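Local coordinates for SmhB (PDB 6ZZ5), which is the B component of Smh, a tripartite alpha-pore forming toxin of Serratia marcescens, and probably takes part in forming its membrane pore, at residues L6-G11 with N283-L288; A97-W102 with A297-G302; D167-A172 with S238-L243. All blocks are in the same frame, centred on the assembly; numbering follows the deposited sequence.

Contact 1 (L6-G11 with N283-L288); sequences LYMNDG and NAWDSL
M8 reaches across from helix 4-30 and lays its methyl group on the indole of W285. M8 CE sits 3.3 Å from the centroid of the six-membered ring of W285, almost exactly on the ring normal, a CH-pi contact. M8 SD lies over the same indole, 4.2 Å from the centroid of the five-membered ring, so the thioether makes a Met-aromatic contact as well. Bends at chi2 (-72°) and chi3 (-69°) fold the chain over, carrying M8 SD past the backbone, 3.5 Å from A284 C, before CE comes down on the ring. A flexible, unbranched thioether suits this route.

A284 marks the close approach of the helices. A284 CB points toward the other helix and lies 3.5 Å from Y7 O and 3.8 Å from Y7 CB; so small a side chain allows the antiparallel segments, at 161°, to come within 8.4 Å axis to axis. The Y7 ring meets S287 OG at its edge, near the ring plane. S287 OG itself donates to A284 O over 2.8 Å, in the carbonyl plane, on a lone pair.

This is antiparallel packing within the long helical bundle, where I79 of helix 44-92 touches both M8 and W285, and N75 takes the indole NE1 hydrogen bond. No hydrogen bond crosses between the segments; their hold rests on dispersion, and S287 OG is satisfied within its own helix.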
loop_
_atom_site.group_PDB
_atom_site.type_symbol
_atom_site.label_atom_id
_atom_site.label_comp_id
_atom_site.label_asym_id
_atom_site.label_seq_id
_atom_site.Cartn_x
_atom_site.Cartn_y
_atom_site.Cartn_z
ATOM N N LEU A 6 5.395 10.642 18.084
ATOM C CA LEU A 6 5.025 9.194 18.043
ATOM C C LEU A 6 3.901 8.999 17.021
ATOM O O LEU A 6 3.964 7.951 16.354
ATOM C CB LEU A 6 4.646 8.702 19.443
ATOM C CG LEU A 6 5.764 8.856 20.491
ATOM C CD1 LEU A 6 5.286 8.466 21.889
ATOM C CD2 LEU A 6 7.040 8.096 20.104
ATOM N N TYR A 7 2.990 9.976 16.872
ATOM C CA TYR A 7 1.927 9.894 15.839
ATOM C C TYR A 7 2.603 9.978 14.471
ATOM O O TYR A 7 2.216 9.219 13.578
ATOM C CB TYR A 7 0.909 11.035 15.912
ATOM C CG TYR A 7 -0.097 11.036 17.021
ATOM C CD1 TYR A 7 -0.697 9.862 17.457
ATOM C CD2 TYR A 7 -0.551 12.239 17.561
ATOM C CE1 TYR A 7 -1.672 9.878 18.448
ATOM C CE2 TYR A 7 -1.491 12.272 18.584
ATOM C CZ TYR A 7 -2.064 11.085 19.014
ATOM O OH TYR A 7 -3.010 11.108 20.000
ATOM N N MET A 8 3.570 10.900 14.304
ATOM C CA MET A 8 4.397 11.019 13.078
ATOM C C MET A 8 5.045 9.670 12.747
ATOM O O MET A 8 4.976 9.244 11.586
ATOM C CB MET A 8 5.467 12.101 13.179
ATOM C CG MET A 8 4.878 13.554 13.264
ATOM S SD MET A 8 4.164 14.126 11.701
ATOM C CE MET A 8 5.735 14.255 10.804
ATOM N N ASN A 9 5.711 9.058 13.710
ATOM C CA ASN A 9 6.434 7.800 13.504
ATOM C C ASN A 9 5.434 6.708 13.106
ATOM O O ASN A 9 5.740 5.951 12.163
ATOM C CB ASN A 9 7.237 7.408 14.747
ATOM C CG ASN A 9 8.195 6.297 14.411
ATOM O OD1 ASN A 9 9.041 6.442 13.521
ATOM N ND2 ASN A 9 8.095 5.209 15.147
ATOM N N ASP A 10 4.307 6.590 13.815
ATOM C CA ASP A 10 3.319 5.524 13.534
ATOM C C ASP A 10 2.711 5.757 12.151
ATOM O O ASP A 10 2.500 4.768 11.464
ATOM C CB ASP A 10 2.210 5.485 14.582
ATOM C CG ASP A 10 2.702 5.016 15.937
ATOM O OD1 ASP A 10 3.814 4.399 16.008
ATOM O OD2 ASP A 10 1.978 5.276 16.899
ATOM N N GLY A 11 2.416 7.015 11.799
ATOM C CA GLY A 11 1.869 7.368 10.461
ATOM C C GLY A 11 2.808 6.958 9.349
ATOM O O GLY A 11 2.340 6.389 8.301
ATOM N N ASN A 283 -3.151 13.610 9.626
ATOM C CA ASN A 283 -3.564 13.916 11.010
ATOM C C ASN A 283 -2.324 14.062 11.915
ATOM O O ASN A 283 -2.321 14.922 12.825
ATOM C CB ASN A 283 -4.477 12.835 11.575
ATOM C CG ASN A 283 -5.856 12.852 10.952
ATOM O OD1 ASN A 283 -6.237 13.827 10.327
ATOM N ND2 ASN A 283 -6.566 11.760 11.132
ATOM N N ALA A 284 -1.273 13.299 11.655
ATOM C CA ALA A 284 -0.028 13.364 12.459
ATOM C C ALA A 284 0.695 14.688 12.156
ATOM O O ALA A 284 1.063 15.394 13.122
ATOM C CB ALA A 284 0.807 12.132 12.229
ATOM N N TRP A 285 0.797 15.101 10.897
ATOM C CA TRP A 285 1.359 16.435 10.587
ATOM C C TRP A 285 0.515 17.516 11.265
ATOM O O TRP A 285 1.096 18.473 11.750
ATOM C CB TRP A 285 1.420 16.663 9.081
ATOM C CG TRP A 285 2.527 15.955 8.391
ATOM C CD1 TRP A 285 2.435 14.924 7.488
ATOM C CD2 TRP A 285 3.920 16.312 8.444
ATOM N NE1 TRP A 285 3.670 14.590 7.014
ATOM C CE2 TRP A 285 4.605 15.417 7.576
ATOM C CE3 TRP A 285 4.650 17.251 9.176
ATOM C CZ2 TRP A 285 5.978 15.474 7.367
ATOM C CZ3 TRP A 285 6.009 17.321 8.952
ATOM C CH2 TRP A 285 6.662 16.403 8.106
ATOM N N ASP A 286 -0.825 17.383 11.258
ATOM C CA ASP A 286 -1.701 18.402 11.885
ATOM C C ASP A 286 -1.328 18.553 13.375
ATOM O O ASP A 286 -1.307 19.699 13.874
ATOM C CB ASP A 286 -3.186 18.074 11.725
ATOM C CG ASP A 286 -4.032 19.280 12.090
ATOM O OD1 ASP A 286 -3.856 20.327 11.442
ATOM O OD2 ASP A 286 -4.813 19.170 13.039
ATOM N N SER A 287 -1.084 17.442 14.067
ATOM C CA SER A 287 -0.800 17.479 15.525
ATOM C C SER A 287 0.541 18.185 15.731
ATOM O O SER A 287 0.648 18.948 16.682
ATOM C CB SER A 287 -0.854 16.145 16.187
ATOM O OG SER A 287 0.262 15.343 15.820
ATOM N N LEU A 288 1.514 17.949 14.855
ATOM C CA LEU A 288 2.844 18.573 14.938
ATOM C C LEU A 288 2.705 20.078 14.653
ATOM O O LEU A 288 3.198 20.862 15.467
ATOM C CB LEU A 288 3.828 17.887 13.982
ATOM C CG LEU A 288 5.209 18.525 13.903
ATOM C CD1 LEU A 288 5.892 18.345 15.278
ATOM C CD2 LEU A 288 6.025 17.922 12.779
#

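Contact 2 (A97-W102 with A297-G302); sequences ATKEQW and ANLRKG. With SO4 (sulfate ion), chain C.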
loop_
_atom_site.group_PDB
_atom_site.type_symbol
_atom_site.label_atom_id
_atom_site.label_comp_id
_atom_site.label_asym_id
_atom_site.label_seq_id
_atom_site.Cartn_x
_atom_site.Cartn_y
_atom_site.Cartn_z
ATOM N N ALA A 97 20.443 31.303 22.483
ATOM C CA ALA A 97 19.475 31.957 21.571
ATOM C C ALA A 97 18.570 32.922 22.354
ATOM O O ALA A 97 18.152 32.520 23.469
ATOM C CB ALA A 97 18.616 30.955 20.924
ATOM N N THR A 98 18.240 34.083 21.798
ATOM C CA THR A 98 17.374 35.084 22.505
ATOM C C THR A 98 15.906 34.705 22.324
ATOM O O THR A 98 15.595 33.847 21.449
ATOM C CB THR A 98 17.594 36.508 21.995
ATOM O OG1 THR A 98 17.185 36.456 20.615
ATOM C CG2 THR A 98 19.024 36.957 22.137
ATOM N N LYS A 99 15.019 35.386 23.038
ATOM C CA LYS A 99 13.578 35.142 22.867
ATOM C C LYS A 99 13.187 35.473 21.418
ATOM O O LYS A 99 12.384 34.761 20.818
ATOM C CB LYS A 99 12.788 35.966 23.866
ATOM C CG LYS A 99 11.303 35.740 23.698
ATOM C CD LYS A 99 10.461 36.490 24.726
ATOM C CE LYS A 99 8.973 36.373 24.409
ATOM N NZ LYS A 99 8.186 36.720 25.621
ATOM N N GLU A 100 13.754 36.532 20.864
ATOM C CA GLU A 100 13.467 36.946 19.471
ATOM C C GLU A 100 13.827 35.770 18.531
ATOM O O GLU A 100 13.104 35.527 17.574
ATOM C CB GLU A 100 14.332 38.155 19.184
ATOM C CG GLU A 100 14.139 38.742 17.839
ATOM C CD GLU A 100 15.060 39.931 17.626
ATOM O OE1 GLU A 100 14.566 40.922 17.119
ATOM O OE2 GLU A 100 16.285 39.824 17.915
ATOM N N GLN A 101 14.994 35.183 18.719
ATOM C CA GLN A 101 15.465 34.051 17.869
ATOM C C GLN A 101 14.540 32.855 18.021
ATOM O O GLN A 101 14.188 32.236 16.987
ATOM C CB GLN A 101 16.898 33.728 18.254
ATOM C CG GLN A 101 17.865 34.795 17.771
ATOM C CD GLN A 101 19.289 34.461 18.063
ATOM O OE1 GLN A 101 19.680 34.339 19.214
ATOM N NE2 GLN A 101 20.093 34.398 17.002
ATOM N N TRP A 102 14.084 32.569 19.244
ATOM C CA TRP A 102 13.135 31.449 19.475
ATOM C C TRP A 102 11.804 31.724 18.768
ATOM O O TRP A 102 11.263 30.775 18.157
ATOM C CB TRP A 102 12.922 31.193 20.958
ATOM C CG TRP A 102 13.949 30.321 21.564
ATOM C CD1 TRP A 102 14.907 30.690 22.463
ATOM C CD2 TRP A 102 14.052 28.904 21.403
ATOM N NE1 TRP A 102 15.629 29.599 22.819
ATOM C CE2 TRP A 102 15.128 28.497 22.206
ATOM C CE3 TRP A 102 13.362 27.960 20.662
ATOM C CZ2 TRP A 102 15.537 27.181 22.285
ATOM C CZ3 TRP A 102 13.748 26.638 20.756
ATOM C CH2 TRP A 102 14.811 26.262 21.580
ATOM N N ALA A 297 2.717 31.063 19.668
ATOM C CA ALA A 297 1.708 31.947 20.295
ATOM C C ALA A 297 1.988 32.085 21.801
ATOM O O ALA A 297 1.980 33.232 22.331
ATOM C CB ALA A 297 0.281 31.432 20.004
ATOM N N ASN A 298 2.327 30.991 22.462
ATOM C CA ASN A 298 2.499 30.955 23.933
ATOM C C ASN A 298 3.766 31.721 24.329
ATOM O O ASN A 298 3.795 32.429 25.355
ATOM C CB ASN A 298 2.441 29.517 24.452
ATOM C CG ASN A 298 1.006 29.049 24.626
ATOM O OD1 ASN A 298 0.102 29.859 24.598
ATOM N ND2 ASN A 298 0.781 27.752 24.728
ATOM N N LEU A 299 4.800 31.636 23.523
ATOM C CA LEU A 299 6.028 32.394 23.803
ATOM C C LEU A 299 5.761 33.890 23.589
ATOM O O LEU A 299 6.125 34.701 24.465
ATOM C CB LEU A 299 7.142 31.882 22.904
ATOM C CG LEU A 299 8.480 32.578 23.133
ATOM C CD1 LEU A 299 8.994 32.382 24.549
ATOM C CD2 LEU A 299 9.488 32.074 22.124
ATOM N N ARG A 300 5.089 34.230 22.494
ATOM C CA ARG A 300 4.803 35.637 22.144
ATOM C C ARG A 300 4.003 36.269 23.290
ATOM O O ARG A 300 4.234 37.407 23.624
ATOM C CB ARG A 300 4.015 35.698 20.837
ATOM C CG ARG A 300 3.437 37.069 20.565
ATOM C CD ARG A 300 2.531 37.252 19.360
ATOM N NE ARG A 300 1.674 36.148 18.954
ATOM C CZ ARG A 300 0.415 35.908 19.334
ATOM N NH1 ARG A 300 -0.190 36.685 20.212
ATOM N NH2 ARG A 300 -0.227 34.861 18.815
ATOM N N LYS A 301 3.045 35.537 23.833
ATOM C CA LYS A 301 2.152 36.032 24.892
ATOM C C LYS A 301 2.799 35.924 26.262
ATOM O O LYS A 301 2.163 36.411 27.187
ATOM C CB LYS A 301 0.863 35.222 24.900
ATOM C CG LYS A 301 -0.005 35.377 23.663
ATOM C CD LYS A 301 -1.183 34.465 23.814
ATOM C CE LYS A 301 -1.840 34.077 22.539
ATOM N NZ LYS A 301 -3.000 33.219 22.849
ATOM N N GLY A 302 4.021 35.400 26.406
ATOM C CA GLY A 302 4.652 35.283 27.745
ATOM C C GLY A 302 4.001 34.181 28.620
ATOM O O GLY A 302 4.301 34.104 29.805
HETATM S S SO4 C . -3.750 35.409 20.015
HETATM O O1 SO4 C . -2.927 36.552 20.343
HETATM O O2 SO4 C . -2.943 34.212 19.894
HETATM O O3 SO4 C . -4.408 35.652 18.753
HETATM O O4 SO4 C . -4.726 35.214 21.070
#
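K99 and L299 run past each other in opposite directions, each side chain extending toward the other's helix. K99 is fully stretched, with CG anti to the backbone N (chi1 179°), and this reach brings K99 NZ to 3.1 Å from L299 O, a hydrogen bond. On the way, K99 CE passes 4.0 Å from L299 CD1, so the lysine offers its aliphatic length to the leucine and its ammonium group to the carbonyl. The other branch, L299 CD2, meets W102 CB at 3.7 Å, while the indole itself turns away.

L299 O is gripped twice: K99 NZ and G302 N, the latter 2.9 Å from it, approach from opposite faces of the carbonyl plane. G302 has positive phi and closes helix 252-300 in a Schellman motif. The ammonium of K99 probably also gains from the partial negative charge at this C-terminal helix end. At the start of helix 99-151, T98 and Q101 form a capping box, Q101 N donating to T98 OG1 and T98 N to Q101 OE1.

R300, whose CB leads away from helix 99-151, binds a sulfate, probably from the crystallisation liquor, at its guanidinium edge; R300 NH1 is 2.7 Å from sulfate O1. K301 NZ gives a further hydrogen bond to sulfate O4.

The contact thus joins the beginning of helix 99-151 to the end of helix 252-300, with D306 and L309 of helix 306-319 also touching L299.

Contact 3 (D167-A172 with S238-L243); sequences DGINAA and SAREKL
I169 projects from helix 156-184 onto helix 230-245 and carries the apolar part of the contact. I169 CD1 touches A239 CB at 3.6 Å, and I169 CB meets L243 CD1 at 3.7 Å. The third neighbour is the aliphatic base of R240, whose CB lies 3.9 Å from I169 CG2. With CG1 anti to the backbone N (chi1 -158°), the two branches divide the work: CG1 and CD1 toward A239, CG2 toward R240 and L243. A beta-branched residue suits a place with partners on two sides, and A239 is small enough to let the longer arm in.

The polar part lies next to it. N170 OD1 and R240 NH1 are 3.7 Å apart, and one water lies between them, accepting from R240 NH1 over 2.8 Å; its link to N170 OD1 is very short in the model and so less certain in detail. The amide and guanidinium planes stand 77° apart. R240 NH1 has a further acceptor in G214 O.

The segment axes run antiparallel at 170° and come within 9.7 Å: two helices on either side, in sequence, of the strands 191-196, 216-221 and 227-228, consistent with the beta-tongue head of ClyA-type alpha-pore forming toxins.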
loop_
_atom_site.group_PDB
_atom_site.type_symbol
_atom_site.label_atom_id
_atom_site.label_comp_id
_atom_site.label_asym_id
_atom_site.label_seq_id
_atom_site.Cartn_x
_atom_site.Cartn_y
_atom_site.Cartn_z
ATOM N N ASP A 167 -13.921 -13.009 -1.828
ATOM C CA ASP A 167 -13.896 -11.764 -1.006
ATOM C C ASP A 167 -13.442 -12.128 0.424
ATOM O O ASP A 167 -12.627 -11.386 1.019
ATOM C CB ASP A 167 -15.255 -11.059 -0.936
ATOM C CG ASP A 167 -15.684 -10.312 -2.207
ATOM O OD1 ASP A 167 -14.837 -10.080 -3.103
ATOM O OD2 ASP A 167 -16.867 -9.939 -2.266
ATOM N N GLY A 168 -13.952 -13.236 0.958
ATOM C CA GLY A 168 -13.643 -13.687 2.324
ATOM C C GLY A 168 -12.166 -14.022 2.418
ATOM O O GLY A 168 -11.500 -13.578 3.384
ATOM N N ILE A 169 -11.673 -14.832 1.463
ATOM C CA ILE A 169 -10.265 -15.305 1.530
ATOM C C ILE A 169 -9.333 -14.128 1.225
ATOM O O ILE A 169 -8.248 -14.123 1.817
ATOM C CB ILE A 169 -9.957 -16.529 0.669
ATOM C CG1 ILE A 169 -8.715 -17.227 1.206
ATOM C CG2 ILE A 169 -9.839 -16.127 -0.791
ATOM C CD1 ILE A 169 -8.823 -17.739 2.651
ATOM N N ASN A 170 -9.739 -13.178 0.367
ATOM C CA ASN A 170 -8.918 -11.982 0.037
ATOM C C ASN A 170 -8.654 -11.191 1.310
ATOM O O ASN A 170 -7.552 -10.650 1.436
ATOM C CB ASN A 170 -9.521 -11.115 -1.071
ATOM C CG ASN A 170 -9.247 -11.654 -2.445
ATOM O OD1 ASN A 170 -8.314 -12.427 -2.626
ATOM N ND2 ASN A 170 -10.081 -11.296 -3.416
ATOM N N ALA A 171 -9.605 -11.119 2.249
ATOM C CA ALA A 171 -9.382 -10.460 3.542
ATOM C C ALA A 171 -8.200 -11.104 4.284
ATOM O O ALA A 171 -7.392 -10.407 4.870
ATOM C CB ALA A 171 -10.658 -10.502 4.369
ATOM N N ALA A 172 -8.129 -12.423 4.317
ATOM C CA ALA A 172 -7.059 -13.176 4.987
ATOM C C ALA A 172 -5.732 -12.907 4.256
ATOM O O ALA A 172 -4.701 -12.719 4.870
ATOM C CB ALA A 172 -7.441 -14.635 5.011
ATOM N N SER A 238 -2.897 -20.771 -0.851
ATOM C CA SER A 238 -3.403 -22.132 -1.167
ATOM C C SER A 238 -4.925 -22.182 -0.938
ATOM O O SER A 238 -5.624 -22.859 -1.697
ATOM C CB SER A 238 -2.723 -23.182 -0.366
ATOM O OG SER A 238 -1.393 -23.299 -0.815
ATOM N N ALA A 239 -5.413 -21.516 0.121
ATOM C CA ALA A 239 -6.864 -21.466 0.415
ATOM C C ALA A 239 -7.576 -20.867 -0.809
ATOM O O ALA A 239 -8.603 -21.429 -1.243
ATOM C CB ALA A 239 -7.111 -20.710 1.708
ATOM N N ARG A 240 -7.084 -19.747 -1.346
ATOM C CA ARG A 240 -7.753 -19.108 -2.511
ATOM C C ARG A 240 -7.779 -20.099 -3.684
ATOM O O ARG A 240 -8.815 -20.250 -4.379
ATOM C CB ARG A 240 -7.045 -17.805 -2.908
ATOM C CG ARG A 240 -7.635 -17.187 -4.174
ATOM C CD ARG A 240 -7.138 -15.773 -4.476
ATOM N NE ARG A 240 -5.684 -15.819 -4.638
ATOM C CZ ARG A 240 -4.856 -14.795 -4.621
ATOM N NH1 ARG A 240 -5.313 -13.582 -4.468
ATOM N NH2 ARG A 240 -3.562 -14.985 -4.741
ATOM N N GLU A 241 -6.644 -20.699 -3.956
ATOM C CA GLU A 241 -6.529 -21.672 -5.061
ATOM C C GLU A 241 -7.518 -22.826 -4.849
ATOM O O GLU A 241 -8.238 -23.205 -5.833
ATOM C CB GLU A 241 -5.069 -22.077 -5.186
ATOM C CG GLU A 241 -4.851 -23.109 -6.232
ATOM C CD GLU A 241 -3.461 -23.091 -6.858
ATOM O OE1 GLU A 241 -2.873 -21.995 -7.081
ATOM O OE2 GLU A 241 -3.004 -24.162 -7.135
ATOM N N LYS A 242 -7.689 -23.258 -3.607
ATOM C CA LYS A 242 -8.630 -24.372 -3.272
ATOM C C LYS A 242 -10.093 -23.923 -3.461
ATOM O O LYS A 242 -10.913 -24.718 -3.946
ATOM C CB LYS A 242 -8.332 -24.932 -1.873
ATOM C CG LYS A 242 -9.106 -26.190 -1.496
ATOM C CD LYS A 242 -8.896 -27.380 -2.467
ATOM C CE LYS A 242 -9.465 -28.702 -1.980
ATOM N NZ LYS A 242 -10.885 -28.544 -1.567
ATOM N N LEU A 243 -10.447 -22.689 -3.087
ATOM C CA LEU A 243 -11.843 -22.203 -3.288
ATOM C C LEU A 243 -12.193 -22.111 -4.776
ATOM O O LEU A 243 -13.371 -22.346 -5.142
ATOM C CB LEU A 243 -11.964 -20.856 -2.557
ATOM C CG LEU A 243 -11.840 -20.987 -1.042
ATOM C CD1 LEU A 243 -11.527 -19.639 -0.435
ATOM C CD2 LEU A 243 -13.128 -21.618 -0.494
HETATM O O HOH W 1 -7.886 -12.613 -5.087
#

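Contact 1 is the buried one; contact 2 is partly buried and contact 3 lies at the surface. Contacts 1 and 2 share helix 252-300, at sites with centres 24 Å apart: partway along its own length this helix meets the first turns of helix 4-30, and at its C-terminal end it meets helix 99-151. Contact 3 lies on the opposite side of the chain's centre, its centre 59 Å from that of contact 2, and pairs different helices. Chemistry follows place: sulfur and aromatic packing where most of the touching residues are buried, a lysine-to-carbonyl bond and anion binding at an exposed helix end, and an isoleucine patch beside a water at the surface.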